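Local coordinates for protein glucuronan lyase A (Trichoderma reesei, PDB 2ZZJ) that is an endo-acting lyase that probably cleaves beta-1,4-linked glucuronan by elimination, and that binds a calcium ion, at residues Tyr62-Glu67 / Ala184-Asp189; Asn142-Ser147 / Ile170-Ala175. All coordinates share one frame; numbering follows the deposited sequence.

Contact 1 (Tyr62-Glu67 / Ala184-Asp189); sequences YQRGEE and ATTVDD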
ATOM      1  N   TYR A  62       3.744  -7.489   8.943  1.00 18.60           N
ATOM      2  CA  TYR A  62       3.006  -8.011  10.079  1.00 19.28           C
ATOM      3  C   TYR A  62       3.033  -9.530  10.074  1.00 21.21           C
ATOM      4  O   TYR A  62       3.437 -10.135   9.073  1.00 19.03           O
ATOM      5  CB  TYR A  62       1.568  -7.512  10.109  1.00 19.45           C
ATOM      6  CG  TYR A  62       0.618  -8.116   9.094  1.00 18.90           C
ATOM      7  CD1 TYR A  62       0.321  -7.448   7.902  1.00 18.26           C
ATOM      8  CD2 TYR A  62      -0.040  -9.310   9.352  1.00 17.84           C
ATOM      9  CE1 TYR A  62      -0.575  -7.996   6.968  1.00 19.35           C
ATOM     10  CE2 TYR A  62      -0.944  -9.872   8.415  1.00 18.25           C
ATOM     11  CZ  TYR A  62      -1.204  -9.216   7.227  1.00 21.30           C
ATOM     12  OH  TYR A  62      -2.088  -9.757   6.286  1.00 19.81           O
ATOM     13  N   GLN A  63       2.605 -10.086  11.206  1.00 23.46           N
ATOM     14  CA  GLN A  63       2.264 -11.501  11.356  1.00 26.81           C
ATOM     15  C   GLN A  63       0.972 -11.544  12.137  1.00 26.89           C
ATOM     16  O   GLN A  63       0.767 -10.741  13.035  1.00 27.56           O
ATOM     17  CB  GLN A  63       3.374 -12.183  12.146  1.00 27.78           C
ATOM     18  CG  GLN A  63       3.270 -13.674  12.222  1.00 33.32           C
ATOM     19  CD  GLN A  63       4.518 -14.286  12.831  1.00 38.32           C
ATOM     20  OE1 GLN A  63       5.480 -13.581  13.181  1.00 41.39           O
ATOM     21  NE2 GLN A  63       4.522 -15.597  12.938  1.00 41.59           N
ATOM     22  N   ARG A  64       0.060 -12.449  11.777  1.00 28.09           N
ATOM     23  CA  ARG A  64      -1.201 -12.601  12.487  1.00 28.86           C
ATOM     24  C   ARG A  64      -0.991 -12.734  14.004  1.00 28.40           C
ATOM     25  O   ARG A  64       0.003 -13.298  14.442  1.00 29.15           O
ATOM     26  CB  ARG A  64      -1.906 -13.816  11.907  1.00 29.72           C
ATOM     27  CG  ARG A  64      -2.920 -14.465  12.744  1.00 33.10           C
ATOM     28  CD  ARG A  64      -2.607 -15.936  12.649  1.00 37.96           C
ATOM     29  NE  ARG A  64      -3.793 -16.746  12.529  1.00 40.54           N
ATOM     30  CZ  ARG A  64      -3.785 -18.073  12.453  1.00 39.78           C
ATOM     31  NH1 ARG A  64      -2.647 -18.751  12.478  1.00 38.35           N
ATOM     32  NH2 ARG A  64      -4.933 -18.705  12.349  1.00 42.89           N
ATOM     33  N   GLY A  65      -1.893 -12.161  14.786  1.00 29.12           N
ATOM     34  CA  GLY A  65      -1.786 -12.180  16.248  1.00 29.65           C
ATOM     35  C   GLY A  65      -1.123 -10.976  16.887  1.00 30.16           C
ATOM     36  O   GLY A  65      -0.745 -11.024  18.068  1.00 30.53           O
ATOM     37  N   GLU A  66      -0.980  -9.891  16.123  1.00 29.26           N
ATOM     38  CA  GLU A  66      -0.473  -8.632  16.677  1.00 28.26           C
ATOM     39  C   GLU A  66      -1.273  -7.445  16.182  1.00 27.00           C
ATOM     40  O   GLU A  66      -1.939  -7.528  15.146  1.00 26.87           O
ATOM     41  CB  GLU A  66       0.985  -8.453  16.321  1.00 28.97           C
ATOM     42  CG  GLU A  66       1.237  -8.364  14.852  1.00 28.80           C
ATOM     43  CD  GLU A  66       2.697  -8.308  14.520  1.00 31.59           C
ATOM     44  OE1 GLU A  66       3.522  -8.460  15.442  1.00 35.40           O
ATOM     45  OE2 GLU A  66       3.043  -8.110  13.340  1.00 27.90           O
ATOM     46  N   GLU A  67      -1.229  -6.358  16.950  1.00 25.61           N
ATOM     47  CA  GLU A  67      -1.770  -5.075  16.521  1.00 24.39           C
ATOM     48  C   GLU A  67      -0.558  -4.267  16.119  1.00 22.51           C
ATOM     49  O   GLU A  67       0.503  -4.364  16.776  1.00 20.45           O
ATOM     50  CB  GLU A  67      -2.494  -4.357  17.672  1.00 25.55           C
ATOM     51  CG  GLU A  67      -3.060  -2.973  17.238  1.00 28.75           C
ATOM     52  CD  GLU A  67      -3.294  -1.971  18.395  1.00 28.81           C
ATOM     53  OE1 GLU A  67      -4.275  -1.193  18.313  1.00 35.32           O
ATOM     54  OE2 GLU A  67      -2.517  -1.944  19.372  1.00 34.44           O
ATOM     55  N   ALA A 184     -12.349 -10.303  10.889  1.00 30.10           N
ATOM     56  CA  ALA A 184     -11.138 -11.022  10.527  1.00 29.15           C
ATOM     57  C   ALA A 184     -10.384 -10.213   9.457  1.00 29.07           C
ATOM     58  O   ALA A 184     -10.922  -9.954   8.369  1.00 29.71           O
ATOM     59  CB  ALA A 184     -11.479 -12.401   9.977  1.00 29.34           C
ATOM     60  N   THR A 185      -9.150  -9.834   9.763  1.00 28.48           N
ATOM     61  CA  THR A 185      -8.366  -8.930   8.893  1.00 27.74           C
ATOM     62  C   THR A 185      -7.195  -9.578   8.106  1.00 27.75           C
ATOM     63  O   THR A 185      -6.490  -8.884   7.344  1.00 27.61           O
ATOM     64  CB  THR A 185      -7.773  -7.796   9.727  1.00 27.05           C
ATOM     65  OG1 THR A 185      -7.033  -8.361  10.822  1.00 26.46           O
ATOM     66  CG2 THR A 185      -8.863  -6.853  10.211  1.00 26.52           C
ATOM     67  N   THR A 186      -6.934 -10.869   8.329  1.00 27.31           N
ATOM     68  CA  THR A 186      -5.914 -11.612   7.589  1.00 26.74           C
ATOM     69  C   THR A 186      -6.325 -13.086   7.477  1.00 28.35           C
ATOM     70  O   THR A 186      -7.277 -13.516   8.142  1.00 28.06           O
ATOM     71  CB  THR A 186      -4.466 -11.459   8.178  1.00 26.75           C
ATOM     72  OG1 THR A 186      -3.475 -11.897   7.233  1.00 23.79           O
ATOM     73  CG2 THR A 186      -4.288 -12.208   9.516  1.00 25.93           C
ATOM     74  N   VAL A 187      -5.611 -13.837   6.639  1.00 28.88           N
ATOM     75  CA  VAL A 187      -5.845 -15.272   6.480  1.00 30.64           C
ATOM     76  C   VAL A 187      -5.375 -16.054   7.713  1.00 31.34           C
ATOM     77  O   VAL A 187      -4.537 -15.579   8.484  1.00 30.90           O
ATOM     78  CB  VAL A 187      -5.202 -15.848   5.160  1.00 29.58           C
ATOM     79  CG1 VAL A 187      -5.908 -15.276   3.921  1.00 31.03           C
ATOM     80  CG2 VAL A 187      -3.722 -15.590   5.082  1.00 30.89           C
ATOM     81  N   ASP A 188      -5.925 -17.254   7.900  1.00 32.59           N
ATOM     82  CA  ASP A 188      -5.642 -18.030   9.107  1.00 33.94           C
ATOM     83  C   ASP A 188      -4.321 -18.823   9.080  1.00 33.86           C
ATOM     84  O   ASP A 188      -4.322 -20.032   9.327  1.00 34.05           O
ATOM     85  CB  ASP A 188      -6.850 -18.921   9.494  1.00 34.40           C
ATOM     86  CG  ASP A 188      -7.189 -19.983   8.437  1.00 36.83           C
ATOM     87  OD1 ASP A 188      -6.638 -19.921   7.315  1.00 37.03           O
ATOM     88  OD2 ASP A 188      -8.008 -20.899   8.745  1.00 37.87           O
ATOM     89  N   ASP A 189      -3.206 -18.142   8.807  1.00 33.38           N
ATOM     90  CA  ASP A 189      -1.857 -18.704   9.006  1.00 33.78           C
ATOM     91  C   ASP A 189      -0.852 -17.696   9.637  1.00 33.48           C
ATOM     92  O   ASP A 189      -1.245 -16.591  10.030  1.00 33.80           O
ATOM     93  CB  ASP A 189      -1.291 -19.322   7.719  1.00 33.68           C
ATOM     94  CG  ASP A 189      -0.911 -18.283   6.674  1.00 37.36           C
ATOM     95  OD1 ASP A 189      -0.630 -17.097   7.042  1.00 35.86           O
ATOM     96  OD2 ASP A 189      -0.858 -18.665   5.476  1.00 37.44           O
TER
HETATM   97  O   HOH W   1       0.069 -14.323   9.482  1.00 32.54           O
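Tyr-62 and Arg-64 meet Thr-186, Asp-188 and Asp-189 where two connections of the beta-jelly roll lie side by side. The turn in 62-67 and the loop 184-189 each carry the chain from one sheet to the other. The hydroxyls of Tyr-62 and Thr-186 share a hydrogen bond, with OH 2.7 Å from OG1. It reaches the tyrosine at its ring edge, near the ring plane. Thr-186 holds OG1 anti to its own backbone N (chi1 -165°), which leaves methyl CG2 to pack 3.7 Å from Arg-64 CB. Both hydroxyl residues are buried, and Tyr-62 OH also bonds to Ser-109 OG.

Arg-64 runs across Thr-186 at about a right angle. Its chain bends at chi2 and chi3 and lays the guanidinium flat against the backbone of 188-189. Asp-189 N stands 3.7 Å above the Arg-64 guanidinium plane, over its centre. On the same face, Asp-188 C is offset toward the rim, 3.3 Å from Arg-64 NH2. The fit is tight at Arg-64 CD, 3.0 Å from Asp-189 O. A water accepts from Arg-64 N at 3.0 Å and lies 2.7 Å from Asp-189 O, to which it can donate; it has other acceptors in reach. Within the turn, Gln-63 N bonds to Glu-66 OE2 at 2.9 Å, from above the carboxylate plane.

Arg-64 NH1 makes a salt bridge with Asp-190. Asp-189 OD1 bonds to Ser-191 OG, and OD2 makes salt bridges with Arg-96 and Arg-129. Tyr-62 is bonded through its backbone to Phe-193 of strand 192-197, and Gly-65 and Glu-66 to Trp-160 of strand 152-160.

Contact 2 (Asn142-Ser147 / Ile170-Ala175); sequences NLATVS and IWFDGA
Ala-144 and Phe-172 form an apolar contact between the two facing sheets of the jelly roll. The chain turns a corner at Leu-143, and the weakly bonded end 144-145 of strand 135-145 lies beside Leu-119 of strand 118-126. Strand 166-172 belongs to the other sheet. The central interaction is CH-pi. Ala-144 CB lies over one face of the Phe-172 ring, 3.8 Å from the centroid and 24° off the normal. The methyl is displaced toward the rim, and the ring atom nearest Ala-144 CB is Phe-172 CD2 at 3.5 Å. Phe-172 sets CG anti to the backbone N (chi1 -175°), and the ring reaches out to 144-146. There Phe-172 CE2 comes 3.7 Å from the carbonyl O of Thr-145, and Phe-172 CZ 4.1 Å from Val-146 CG2. The side chains of Leu-143 and Ile-170 cross at about a right angle and meet methyl to methyl, CD1 to CD1 at 3.6 Å.

The opposite face of the Phe-172 ring carries Asp-173 OD1, 3.9 Å above the plane and over its centre; this oxygen is hydrogen-bonded to Arg-153 N. Asp-173 is in the type I' turn that follows the strand. Were Phe-172 an alanine, the Ala-144 methyl would probably lose its ring and a gap would open beside Val-146.

Phe-172 also stacks on the ring of His-152, whose ND1 is hydrogen-bonded to Asp-173 OD2. Strand 118-126 flanks 142-147, with Leu-119 touching Phe-172. Phe-74 of strand 66-76 reaches both Val-146 and Phe-172, and Val-177 of strand 175-183 lies against Ile-170 and Phe-172.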
ATOM      1  N   ASN A 142     -14.055   4.598  -1.244  1.00 20.44           N
ATOM      2  CA  ASN A 142     -14.376   5.999  -1.038  1.00 20.14           C
ATOM      3  C   ASN A 142     -14.072   6.438   0.378  1.00 20.28           C
ATOM      4  O   ASN A 142     -14.867   7.146   1.004  1.00 20.21           O
ATOM      5  CB  ASN A 142     -15.859   6.279  -1.381  1.00 19.95           C
ATOM      6  CG  ASN A 142     -16.237   5.738  -2.747  1.00 21.29           C
ATOM      7  OD1 ASN A 142     -15.546   6.007  -3.734  1.00 20.02           O
ATOM      8  ND2 ASN A 142     -17.335   4.969  -2.815  1.00 24.13           N
ATOM      9  N   LEU A 143     -12.912   6.018   0.880  1.00 19.25           N
ATOM     10  CA  LEU A 143     -12.513   6.397   2.237  1.00 18.31           C
ATOM     11  C   LEU A 143     -12.290   7.880   2.372  1.00 18.73           C
ATOM     12  O   LEU A 143     -12.548   8.474   3.439  1.00 18.11           O
ATOM     13  CB  LEU A 143     -11.260   5.641   2.669  1.00 19.32           C
ATOM     14  CG  LEU A 143     -11.343   4.119   2.623  1.00 20.01           C
ATOM     15  CD1 LEU A 143      -9.974   3.486   2.818  1.00 22.88           C
ATOM     16  CD2 LEU A 143     -12.310   3.661   3.713  1.00 25.08           C
ATOM     17  N   ALA A 144     -11.772   8.482   1.307  1.00 17.77           N
ATOM     18  CA  ALA A 144     -11.486   9.899   1.276  1.00 18.64           C
ATOM     19  C   ALA A 144     -11.283  10.339  -0.140  1.00 19.12           C
ATOM     20  O   ALA A 144     -10.714   9.602  -0.961  1.00 18.03           O
ATOM     21  CB  ALA A 144     -10.226  10.240   2.069  1.00 18.90           C
ATOM     22  N   THR A 145     -11.726  11.560  -0.413  1.00 19.13           N
ATOM     23  CA  THR A 145     -11.391  12.261  -1.644  1.00 19.39           C
ATOM     24  C   THR A 145      -9.926  12.692  -1.605  1.00 19.11           C
ATOM     25  O   THR A 145      -9.440  13.304  -0.627  1.00 19.85           O
ATOM     26  CB  THR A 145     -12.309  13.511  -1.832  1.00 20.40           C
ATOM     27  OG1 THR A 145     -13.664  13.065  -1.814  1.00 24.47           O
ATOM     28  CG2 THR A 145     -12.039  14.148  -3.147  1.00 21.67           C
ATOM     29  N   VAL A 146      -9.218  12.369  -2.673  1.00 17.23           N
ATOM     30  CA  VAL A 146      -7.805  12.638  -2.740  1.00 17.86           C
ATOM     31  C   VAL A 146      -7.530  13.749  -3.746  1.00 18.18           C
ATOM     32  O   VAL A 146      -7.819  13.587  -4.953  1.00 18.86           O
ATOM     33  CB  VAL A 146      -7.004  11.345  -3.149  1.00 16.53           C
ATOM     34  CG1 VAL A 146      -5.550  11.637  -3.163  1.00 16.62           C
ATOM     35  CG2 VAL A 146      -7.311  10.178  -2.199  1.00 17.10           C
ATOM     36  N   SER A 147      -6.992  14.852  -3.257  1.00 17.28           N
ATOM     37  CA  SER A 147      -6.548  15.951  -4.101  1.00 18.06           C
ATOM     38  C   SER A 147      -5.158  15.717  -4.677  1.00 17.72           C
ATOM     39  O   SER A 147      -4.268  15.185  -4.011  1.00 17.46           O
ATOM     40  CB  SER A 147      -6.574  17.263  -3.321  1.00 18.43           C
ATOM     41  OG  SER A 147      -5.602  17.236  -2.280  1.00 18.11           O
ATOM     42  N   ILE A 170      -8.611   3.490   9.838  1.00 16.16           N
ATOM     43  CA  ILE A 170      -7.824   4.326   8.915  1.00 16.04           C
ATOM     44  C   ILE A 170      -8.118   5.810   9.164  1.00 16.42           C
ATOM     45  O   ILE A 170      -9.284   6.213   9.306  1.00 14.94           O
ATOM     46  CB  ILE A 170      -8.161   4.005   7.439  1.00 16.56           C
ATOM     47  CG1 ILE A 170      -7.936   2.517   7.125  1.00 16.02           C
ATOM     48  CG2 ILE A 170      -7.352   4.928   6.459  1.00 16.53           C
ATOM     49  CD1 ILE A 170      -8.254   2.084   5.672  1.00 17.53           C
ATOM     50  N   TRP A 171      -7.053   6.620   9.182  1.00 14.77           N
ATOM     51  CA  TRP A 171      -7.119   8.066   9.282  1.00 15.36           C
ATOM     52  C   TRP A 171      -6.544   8.631   7.989  1.00 15.00           C
ATOM     53  O   TRP A 171      -5.564   8.066   7.434  1.00 13.74           O
ATOM     54  CB  TRP A 171      -6.242   8.589  10.426  1.00 16.15           C
ATOM     55  CG  TRP A 171      -6.802   8.437  11.795  1.00 16.95           C
ATOM     56  CD1 TRP A 171      -7.385   9.423  12.566  1.00 20.39           C
ATOM     57  CD2 TRP A 171      -6.825   7.249  12.578  1.00 17.94           C
ATOM     58  NE1 TRP A 171      -7.769   8.899  13.780  1.00 20.26           N
ATOM     59  CE2 TRP A 171      -7.428   7.575  13.822  1.00 20.18           C
ATOM     60  CE3 TRP A 171      -6.362   5.946  12.372  1.00 20.78           C
ATOM     61  CZ2 TRP A 171      -7.597   6.632  14.844  1.00 21.95           C
ATOM     62  CZ3 TRP A 171      -6.520   4.997  13.412  1.00 21.56           C
ATOM     63  CH2 TRP A 171      -7.155   5.350  14.614  1.00 20.56           C
ATOM     64  N   PHE A 172      -7.129   9.731   7.515  1.00 14.14           N
ATOM     65  CA  PHE A 172      -6.637  10.423   6.307  1.00 14.58           C
ATOM     66  C   PHE A 172      -6.533  11.913   6.642  1.00 15.34           C
ATOM     67  O   PHE A 172      -7.518  12.518   7.103  1.00 16.09           O
ATOM     68  CB  PHE A 172      -7.593  10.205   5.133  1.00 14.52           C
ATOM     69  CG  PHE A 172      -7.107  10.790   3.829  1.00 14.84           C
ATOM     70  CD1 PHE A 172      -6.202  10.084   3.025  1.00 14.87           C
ATOM     71  CD2 PHE A 172      -7.556  12.041   3.397  1.00 14.17           C
ATOM     72  CE1 PHE A 172      -5.748  10.645   1.812  1.00 16.45           C
ATOM     73  CE2 PHE A 172      -7.117  12.593   2.204  1.00 14.23           C
ATOM     74  CZ  PHE A 172      -6.215  11.898   1.407  1.00 16.37           C
ATOM     75  N   ASP A 173      -5.358  12.490   6.450  1.00 14.30           N
ATOM     76  CA  ASP A 173      -5.113  13.904   6.759  1.00 15.49           C
ATOM     77  C   ASP A 173      -5.619  14.319   8.149  1.00 16.62           C
ATOM     78  O   ASP A 173      -6.222  15.390   8.321  1.00 16.62           O
ATOM     79  CB  ASP A 173      -5.676  14.821   5.655  1.00 15.24           C
ATOM     80  CG  ASP A 173      -4.951  14.637   4.333  1.00 16.94           C
ATOM     81  OD1 ASP A 173      -3.991  13.842   4.301  1.00 16.20           O
ATOM     82  OD2 ASP A 173      -5.290  15.301   3.340  1.00 17.48           O
ATOM     83  N   GLY A 174      -5.393  13.451   9.122  1.00 17.16           N
ATOM     84  CA  GLY A 174      -5.592  13.821  10.525  1.00 18.78           C
ATOM     85  C   GLY A 174      -6.974  13.495  11.051  1.00 18.98           C
ATOM     86  O   GLY A 174      -7.236  13.660  12.254  1.00 19.55           O
ATOM     87  N   ALA A 175      -7.843  13.005  10.169  1.00 18.58           N
ATOM     88  CA  ALA A 175      -9.208  12.644  10.534  1.00 19.77           C
ATOM     89  C   ALA A 175      -9.466  11.140  10.412  1.00 19.88           C
ATOM     90  O   ALA A 175      -9.041  10.517   9.444  1.00 17.54           O
ATOM     91  CB  ALA A 175     -10.172  13.437   9.659  1.00 21.16           C
TER

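Overall arrangement
Both contacts involve the same two sheets, in different ways. Contact 1 joins two connections that pass between the sheets, largely through polar groups. Contact 2 is apolar packing from one sheet to the other. Their centres are 24 Å apart and their nearest atoms about 8 Å apart. Both segments of contact 2 fall within the part of the chain between 67 and 184. Strand 66-76 runs from the turn of contact 1 to Phe-74 beside contact 2, and Glu-67 is hydrogen-bonded to Tyr-167 of strand 166-172. Both contacts lie away from the calcium site of Asp-7, Lys-33, Ser-36 and Asp-222.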